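Long-range contact in pesticidal crystal protein Cry4Aa (Bacillus thuringiensis, PDB 2C9K), which kills mosquito larvae by binding to midgut epithelial cells and causing their colloid-osmotic lysis through pore formation: residues L286-S298 with A476-Q490. Numbering follows the deposited sequence.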
ATOM      1  N   LEU A 286      -9.200  -0.226 -16.979  1.00 24.68           N
ATOM      2  CA  LEU A 286      -9.808  -0.552 -15.689  1.00 23.25           C
ATOM      3  C   LEU A 286      -9.044  -0.025 -14.475  1.00 22.10           C
ATOM      4  O   LEU A 286      -9.547  -0.075 -13.356  1.00 22.53           O
ATOM      5  CB  LEU A 286     -10.014  -2.068 -15.565  1.00 22.94           C
ATOM      6  CG  LEU A 286     -11.193  -2.643 -16.367  1.00 24.65           C
ATOM      7  CD1 LEU A 286     -11.068  -4.156 -16.519  1.00 23.68           C
ATOM      8  CD2 LEU A 286     -12.492  -2.278 -15.665  1.00 23.78           C
ATOM      9  N   THR A 287      -7.835   0.482 -14.689  1.00 20.27           N
ATOM     10  CA  THR A 287      -7.035   1.007 -13.587  1.00 18.88           C
ATOM     11  C   THR A 287      -6.637   2.451 -13.876  1.00 19.13           C
ATOM     12  O   THR A 287      -6.928   2.960 -14.949  1.00 19.98           O
ATOM     13  CB  THR A 287      -5.781   0.137 -13.349  1.00 17.43           C
ATOM     14  OG1 THR A 287      -5.011   0.046 -14.556  1.00 14.81           O
ATOM     15  CG2 THR A 287      -6.193  -1.263 -12.909  1.00 13.76           C
ATOM     16  N   ARG A 288      -5.981   3.119 -12.935  1.00 17.88           N
ATOM     17  CA  ARG A 288      -5.607   4.509 -13.160  1.00 18.82           C
ATOM     18  C   ARG A 288      -4.118   4.687 -13.377  1.00 20.05           C
ATOM     19  O   ARG A 288      -3.310   4.079 -12.682  1.00 22.75           O
ATOM     20  CB  ARG A 288      -6.063   5.380 -11.979  1.00 19.57           C
ATOM     21  CG  ARG A 288      -7.571   5.380 -11.770  1.00 21.58           C
ATOM     22  CD  ARG A 288      -7.978   6.036 -10.465  1.00 22.19           C
ATOM     23  NE  ARG A 288      -7.693   7.465 -10.434  1.00 22.89           N
ATOM     24  CZ  ARG A 288      -7.657   8.190  -9.321  1.00 22.98           C
ATOM     25  NH1 ARG A 288      -7.889   7.625  -8.148  1.00 21.62           N
ATOM     26  NH2 ARG A 288      -7.366   9.479  -9.376  1.00 26.40           N
ATOM     27  N   ARG A 289      -3.755   5.524 -14.344  1.00 21.09           N
ATOM     28  CA  ARG A 289      -2.348   5.786 -14.626  1.00 21.72           C
ATOM     29  C   ARG A 289      -1.701   6.481 -13.433  1.00 22.19           C
ATOM     30  O   ARG A 289      -2.372   7.188 -12.668  1.00 23.08           O
ATOM     31  CB  ARG A 289      -2.212   6.657 -15.872  1.00 22.29           C
ATOM     32  CG  ARG A 289      -1.916   5.866 -17.127  1.00 26.54           C
ATOM     33  CD  ARG A 289      -2.830   6.267 -18.267  1.00 31.05           C
ATOM     34  NE  ARG A 289      -2.511   7.568 -18.851  1.00 35.08           N
ATOM     35  CZ  ARG A 289      -3.314   8.213 -19.695  1.00 38.35           C
ATOM     36  NH1 ARG A 289      -4.480   7.678 -20.047  1.00 38.14           N
ATOM     37  NH2 ARG A 289      -2.958   9.393 -20.188  1.00 39.13           N
ATOM     38  N   PRO A 290      -0.390   6.286 -13.245  1.00 21.43           N
ATOM     39  CA  PRO A 290       0.263   6.940 -12.107  1.00 21.51           C
ATOM     40  C   PRO A 290      -0.209   8.384 -11.988  1.00 20.94           C
ATOM     41  O   PRO A 290      -0.230   9.118 -12.966  1.00 21.46           O
ATOM     42  CB  PRO A 290       1.740   6.844 -12.459  1.00 21.00           C
ATOM     43  CG  PRO A 290       1.812   5.563 -13.222  1.00 20.86           C
ATOM     44  CD  PRO A 290       0.593   5.618 -14.113  1.00 19.39           C
ATOM     45  N   HIS A 291      -0.602   8.782 -10.788  1.00 21.82           N
ATOM     46  CA  HIS A 291      -1.084  10.137 -10.559  1.00 21.21           C
ATOM     47  C   HIS A 291      -0.748  10.598  -9.148  1.00 21.78           C
ATOM     48  O   HIS A 291      -0.204   9.831  -8.349  1.00 20.54           O
ATOM     49  CB  HIS A 291      -2.604  10.184 -10.741  1.00 18.64           C
ATOM     50  CG  HIS A 291      -3.355   9.309  -9.783  1.00 17.67           C
ATOM     51  ND1 HIS A 291      -3.975   8.139 -10.168  1.00 19.01           N
ATOM     52  CD2 HIS A 291      -3.596   9.438  -8.456  1.00 17.39           C
ATOM     53  CE1 HIS A 291      -4.568   7.587  -9.124  1.00 14.54           C
ATOM     54  NE2 HIS A 291      -4.353   8.356  -8.074  1.00 16.43           N
ATOM     55  N   LEU A 292      -1.073  11.859  -8.858  1.00 22.89           N
ATOM     56  CA  LEU A 292      -0.874  12.435  -7.526  1.00 22.59           C
ATOM     57  C   LEU A 292      -2.060  11.926  -6.717  1.00 22.33           C
ATOM     58  O   LEU A 292      -3.178  11.869  -7.224  1.00 21.17           O
ATOM     59  CB  LEU A 292      -0.920  13.964  -7.571  1.00 21.82           C
ATOM     60  CG  LEU A 292       0.153  14.712  -8.362  1.00 22.17           C
ATOM     61  CD1 LEU A 292      -0.141  16.219  -8.322  1.00 18.74           C
ATOM     62  CD2 LEU A 292       1.536  14.395  -7.779  1.00 21.18           C
ATOM     63  N   PHE A 293      -1.825  11.553  -5.468  1.00 22.20           N
ATOM     64  CA  PHE A 293      -2.903  11.030  -4.636  1.00 21.84           C
ATOM     65  C   PHE A 293      -4.187  11.869  -4.746  1.00 22.46           C
ATOM     66  O   PHE A 293      -4.137  13.098  -4.698  1.00 23.05           O
ATOM     67  CB  PHE A 293      -2.448  10.970  -3.177  1.00 18.04           C
ATOM     68  CG  PHE A 293      -3.341  10.147  -2.311  1.00 15.50           C
ATOM     69  CD1 PHE A 293      -3.164   8.781  -2.220  1.00 13.87           C
ATOM     70  CD2 PHE A 293      -4.389  10.735  -1.612  1.00 14.53           C
ATOM     71  CE1 PHE A 293      -4.022   8.011  -1.440  1.00 15.50           C
ATOM     72  CE2 PHE A 293      -5.246   9.973  -0.833  1.00 13.66           C
ATOM     73  CZ  PHE A 293      -5.066   8.614  -0.747  1.00 13.74           C
ATOM     74  N   THR A 294      -5.334  11.211  -4.908  1.00 22.45           N
ATOM     75  CA  THR A 294      -6.603  11.943  -5.000  1.00 22.88           C
ATOM     76  C   THR A 294      -7.625  11.483  -3.957  1.00 22.67           C
ATOM     77  O   THR A 294      -7.625  10.328  -3.527  1.00 21.42           O
ATOM     78  CB  THR A 294      -7.286  11.809  -6.405  1.00 22.37           C
ATOM     79  OG1 THR A 294      -7.678  10.450  -6.634  1.00 21.35           O
ATOM     80  CG2 THR A 294      -6.355  12.259  -7.505  1.00 21.51           C
ATOM     81  N   TRP A 295      -8.494  12.405  -3.556  1.00 22.60           N
ATOM     82  CA  TRP A 295      -9.548  12.100  -2.599  1.00 22.91           C
ATOM     83  C   TRP A 295     -10.897  12.165  -3.324  1.00 23.59           C
ATOM     84  O   TRP A 295     -11.154  13.078  -4.105  1.00 24.52           O
ATOM     85  CB  TRP A 295      -9.511  13.089  -1.443  1.00 20.75           C
ATOM     86  CG  TRP A 295      -8.201  13.120  -0.759  1.00 20.21           C
ATOM     87  CD1 TRP A 295      -7.139  13.934  -1.042  1.00 21.42           C
ATOM     88  CD2 TRP A 295      -7.798  12.302   0.334  1.00 20.02           C
ATOM     89  NE1 TRP A 295      -6.098  13.676  -0.180  1.00 19.54           N
ATOM     90  CE2 TRP A 295      -6.479  12.678   0.676  1.00 19.66           C
ATOM     91  CE3 TRP A 295      -8.421  11.287   1.061  1.00 19.29           C
ATOM     92  CZ2 TRP A 295      -5.777  12.072   1.716  1.00 19.49           C
ATOM     93  CZ3 TRP A 295      -7.721  10.688   2.093  1.00 22.74           C
ATOM     94  CH2 TRP A 295      -6.411  11.084   2.411  1.00 20.14           C
ATOM     95  N   LEU A 296     -11.753  11.189  -3.063  1.00 24.37           N
ATOM     96  CA  LEU A 296     -13.048  11.114  -3.719  1.00 26.57           C
ATOM     97  C   LEU A 296     -14.075  12.089  -3.174  1.00 28.15           C
ATOM     98  O   LEU A 296     -14.584  11.889  -2.076  1.00 29.59           O
ATOM     99  CB  LEU A 296     -13.594   9.691  -3.587  1.00 27.46           C
ATOM    100  CG  LEU A 296     -14.868   9.365  -4.361  1.00 28.88           C
ATOM    101  CD1 LEU A 296     -14.618   9.583  -5.864  1.00 28.44           C
ATOM    102  CD2 LEU A 296     -15.279   7.923  -4.074  1.00 27.41           C
ATOM    103  N   ASP A 297     -14.395  13.131  -3.939  1.00 29.82           N
ATOM    104  CA  ASP A 297     -15.400  14.115  -3.511  1.00 30.60           C
ATOM    105  C   ASP A 297     -16.823  13.563  -3.595  1.00 31.23           C
ATOM    106  O   ASP A 297     -17.595  13.668  -2.637  1.00 30.30           O
ATOM    107  CB  ASP A 297     -15.329  15.386  -4.359  1.00 31.47           C
ATOM    108  CG  ASP A 297     -14.199  16.283  -3.954  1.00 32.44           C
ATOM    109  OD1 ASP A 297     -13.900  16.306  -2.747  1.00 38.19           O
ATOM    110  OD2 ASP A 297     -13.622  16.971  -4.822  1.00 30.70           O
ATOM    111  N   SER A 298     -17.169  12.984  -4.745  1.00 31.04           N
ATOM    112  CA  SER A 298     -18.506  12.426  -4.927  1.00 31.37           C
ATOM    113  C   SER A 298     -18.614  11.413  -6.066  1.00 31.09           C
ATOM    114  O   SER A 298     -17.793  11.396  -6.982  1.00 31.54           O
ATOM    115  CB  SER A 298     -19.511  13.557  -5.170  1.00 31.46           C
ATOM    116  OG  SER A 298     -19.180  14.298  -6.336  1.00 31.54           O
ATOM    117  N   ALA A 476       5.935  12.126  -2.029  1.00 18.63           N
ATOM    118  CA  ALA A 476       5.887  13.216  -3.002  1.00 18.32           C
ATOM    119  C   ALA A 476       4.578  13.243  -3.802  1.00 18.19           C
ATOM    120  O   ALA A 476       4.183  14.281  -4.326  1.00 19.14           O
ATOM    121  CB  ALA A 476       7.072  13.121  -3.945  1.00 18.72           C
ATOM    122  N   VAL A 477       3.899  12.110  -3.896  1.00 17.56           N
ATOM    123  CA  VAL A 477       2.649  12.078  -4.630  1.00 17.52           C
ATOM    124  C   VAL A 477       1.505  12.706  -3.842  1.00 16.86           C
ATOM    125  O   VAL A 477       0.394  12.827  -4.368  1.00 20.17           O
ATOM    126  CB  VAL A 477       2.249  10.634  -5.038  1.00 18.98           C
ATOM    127  CG1 VAL A 477       3.194  10.118  -6.120  1.00 16.33           C
ATOM    128  CG2 VAL A 477       2.272   9.719  -3.824  1.00 17.69           C
ATOM    129  N   LYS A 478       1.763  13.106  -2.595  0.50 13.18           N
ATOM    130  CA  LYS A 478       0.727  13.742  -1.775  0.50 10.78           C
ATOM    131  C   LYS A 478       0.660  15.228  -2.109  0.50 11.57           C
ATOM    132  O   LYS A 478       0.005  16.005  -1.420  0.50 10.78           O
ATOM    133  CB  LYS A 478       1.015  13.577  -0.279  0.50  8.16           C
ATOM    134  CG  LYS A 478       0.861  12.164   0.265  0.50  4.22           C
ATOM    135  CD  LYS A 478      -0.573  11.670   0.173  0.50  2.98           C
ATOM    136  CE  LYS A 478      -1.532  12.549   0.969  0.50  3.17           C
ATOM    137  NZ  LYS A 478      -1.147  12.648   2.402  0.50  2.53           N
ATOM    138  N   ALA A 479       1.353  15.611  -3.174  1.00 13.54           N
ATOM    139  CA  ALA A 479       1.385  16.996  -3.628  1.00 15.91           C
ATOM    140  C   ALA A 479       0.108  17.295  -4.403  1.00 17.15           C
ATOM    141  O   ALA A 479      -0.623  16.371  -4.769  1.00 15.56           O
ATOM    142  CB  ALA A 479       2.592  17.219  -4.519  1.00 15.50           C
ATOM    143  N   ASN A 480      -0.157  18.579  -4.655  1.00 18.32           N
ATOM    144  CA  ASN A 480      -1.354  18.970  -5.388  1.00 20.36           C
ATOM    145  C   ASN A 480      -1.085  19.776  -6.663  1.00 21.38           C
ATOM    146  O   ASN A 480      -2.021  20.257  -7.309  1.00 21.85           O
ATOM    147  CB  ASN A 480      -2.301  19.749  -4.472  1.00 21.76           C
ATOM    148  CG  ASN A 480      -1.610  20.892  -3.740  1.00 24.24           C
ATOM    149  OD1 ASN A 480      -0.660  21.489  -4.253  1.00 25.45           O
ATOM    150  ND2 ASN A 480      -2.103  21.215  -2.541  1.00 23.20           N
ATOM    151  N   SER A 481       0.185  19.920  -7.028  1.00 20.83           N
ATOM    152  CA  SER A 481       0.552  20.655  -8.233  1.00 21.52           C
ATOM    153  C   SER A 481       1.769  20.021  -8.907  1.00 22.44           C
ATOM    154  O   SER A 481       2.809  19.801  -8.277  1.00 22.07           O
ATOM    155  CB  SER A 481       0.849  22.116  -7.900  1.00 22.35           C
ATOM    156  OG  SER A 481       1.242  22.816  -9.072  1.00 24.66           O
ATOM    157  N   LEU A 482       1.646  19.745 -10.198  1.00 22.83           N
ATOM    158  CA  LEU A 482       2.726  19.109 -10.935  1.00 23.45           C
ATOM    159  C   LEU A 482       3.063  19.820 -12.238  1.00 24.15           C
ATOM    160  O   LEU A 482       2.212  19.975 -13.112  1.00 24.06           O
ATOM    161  CB  LEU A 482       2.329  17.667 -11.226  1.00 25.14           C
ATOM    162  CG  LEU A 482       3.296  16.789 -12.006  1.00 27.28           C
ATOM    163  CD1 LEU A 482       4.488  16.415 -11.134  1.00 26.05           C
ATOM    164  CD2 LEU A 482       2.543  15.546 -12.477  1.00 27.04           C
ATOM    165  N   GLY A 483       4.313  20.246 -12.373  1.00 25.29           N
ATOM    166  CA  GLY A 483       4.728  20.926 -13.588  1.00 28.20           C
ATOM    167  C   GLY A 483       4.476  20.111 -14.852  1.00 29.63           C
ATOM    168  O   GLY A 483       4.299  18.883 -14.789  1.00 29.41           O
ATOM    169  N   THR A 484       4.476  20.783 -16.004  1.00 29.14           N
ATOM    170  CA  THR A 484       4.225  20.102 -17.271  1.00 29.03           C
ATOM    171  C   THR A 484       5.348  19.179 -17.719  1.00 27.01           C
ATOM    172  O   THR A 484       5.090  18.154 -18.330  1.00 26.36           O
ATOM    173  CB  THR A 484       3.970  21.090 -18.402  1.00 30.29           C
ATOM    174  OG1 THR A 484       3.051  22.089 -17.961  1.00 32.63           O
ATOM    175  CG2 THR A 484       3.372  20.368 -19.597  1.00 32.42           C
ATOM    176  N   ALA A 485       6.590  19.540 -17.433  1.00 25.83           N
ATOM    177  CA  ALA A 485       7.715  18.702 -17.832  1.00 25.57           C
ATOM    178  C   ALA A 485       7.825  17.442 -16.968  1.00 25.31           C
ATOM    179  O   ALA A 485       8.399  16.433 -17.388  1.00 24.49           O
ATOM    180  CB  ALA A 485       9.011  19.498 -17.752  1.00 24.97           C
ATOM    181  N   SER A 486       7.268  17.505 -15.762  1.00 24.48           N
ATOM    182  CA  SER A 486       7.327  16.384 -14.830  1.00 24.21           C
ATOM    183  C   SER A 486       6.173  15.401 -14.971  1.00 21.99           C
ATOM    184  O   SER A 486       5.189  15.689 -15.641  1.00 23.99           O
ATOM    185  CB  SER A 486       7.369  16.923 -13.407  1.00 24.57           C
ATOM    186  OG  SER A 486       8.486  17.772 -13.265  1.00 26.94           O
ATOM    187  N   LYS A 487       6.295  14.239 -14.344  0.50 18.99           N
ATOM    188  CA  LYS A 487       5.234  13.250 -14.414  0.50 16.69           C
ATOM    189  C   LYS A 487       5.321  12.251 -13.271  0.50 16.46           C
ATOM    190  O   LYS A 487       6.357  12.107 -12.630  0.50 16.64           O
ATOM    191  CB  LYS A 487       5.278  12.514 -15.759  0.50 14.90           C
ATOM    192  CG  LYS A 487       6.518  11.671 -15.994  0.50 13.32           C
ATOM    193  CD  LYS A 487       6.443  10.970 -17.346  0.50 13.01           C
ATOM    194  CE  LYS A 487       7.643  10.068 -17.603  0.50 10.83           C
ATOM    195  NZ  LYS A 487       8.924  10.825 -17.609  0.50 11.99           N
ATOM    196  N   VAL A 488       4.216  11.573 -13.003  1.00 15.66           N
ATOM    197  CA  VAL A 488       4.190  10.579 -11.940  1.00 18.83           C
ATOM    198  C   VAL A 488       4.460   9.208 -12.552  1.00 19.74           C
ATOM    199  O   VAL A 488       3.728   8.769 -13.431  1.00 20.85           O
ATOM    200  CB  VAL A 488       2.810  10.534 -11.229  1.00 19.38           C
ATOM    201  CG1 VAL A 488       2.798   9.417 -10.195  1.00 22.32           C
ATOM    202  CG2 VAL A 488       2.500  11.877 -10.569  1.00 18.34           C
ATOM    203  N   VAL A 489       5.509   8.532 -12.101  1.00 19.87           N
ATOM    204  CA  VAL A 489       5.813   7.224 -12.643  1.00 20.77           C
ATOM    205  C   VAL A 489       5.523   6.139 -11.640  1.00 22.44           C
ATOM    206  O   VAL A 489       5.566   6.364 -10.437  1.00 23.81           O
ATOM    207  CB  VAL A 489       7.290   7.080 -13.060  1.00 20.90           C
ATOM    208  CG1 VAL A 489       7.615   8.064 -14.168  1.00 19.04           C
ATOM    209  CG2 VAL A 489       8.194   7.257 -11.847  1.00 19.29           C
ATOM    210  N   GLN A 490       5.220   4.961 -12.167  1.00 24.06           N
ATOM    211  CA  GLN A 490       4.928   3.770 -11.391  1.00 25.02           C
ATOM    212  C   GLN A 490       6.057   3.488 -10.396  1.00 25.79           C
ATOM    213  O   GLN A 490       7.237   3.566 -10.746  1.00 26.64           O
ATOM    214  CB  GLN A 490       4.791   2.601 -12.360  1.00 26.42           C
ATOM    215  CG  GLN A 490       4.949   1.251 -11.749  1.00 30.61           C
ATOM    216  CD  GLN A 490       3.643   0.705 -11.271  1.00 34.42           C
ATOM    217  OE1 GLN A 490       3.007   1.270 -10.381  1.00 36.12           O
ATOM    218  NE2 GLN A 490       3.216  -0.404 -11.870  1.00 38.99           N
TER
HETATM  219  O   HOH W   1      -2.372  14.955  -3.582  1.00 21.17           O
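At the seam between the middle beta-prism domain and the C-terminal beta-sandwich of this three-domain delta-endotoxin, Leu292 packs against the chain around Val477, Ala479 and Val488. Its chi1 of -64° sets CG beside the backbone N, and with chi2 near 180° the fork ends with CD1 3.6 Å from Ala479 O and also against Leu482 CB, while CD2 lies 3.9 Å from Val488 CG2. A branched aliphatic side chain can thus offer one methyl to each of two groups of neighbours, and Tyr322 of strand 313-322 also touches it.

Beside it runs the one direct hydrogen bond between the segments: Phe293 N donates to Val477 O (2.8 Å, 145° at the hydrogen). A water adds a second polar link by donating to both Phe293 O and Ala479 O. The acceptor belongs to the short 3-10 turn 476-478 of the sandwich domain; the donor lies just before strand 294-303, an inner strand of a four-stranded antiparallel sheet, one of those that build the beta-prism of three-domain Cry toxins. Phe293 and Lys478 lie side by side, with Lys478 CD 3.9 Å from Phe293 CB. Bent at chi2, chi3 and chi4, the lysine uses its methylenes as apolar surface and delivers NZ to Glu258 in a salt bridge and to the carbonyl of Asp461.

At the other end, beta-branched Val488 splits its methyls: CG1, anti to its own backbone N (chi1 176°), reaches Pro290 CB at 3.6 Å, and CG2 turns to Leu292. The rigid Pro290 ring lays CB and CG against the backbone of 488-490 in van der Waals contact, CG 3.6 Å from Gln490 N.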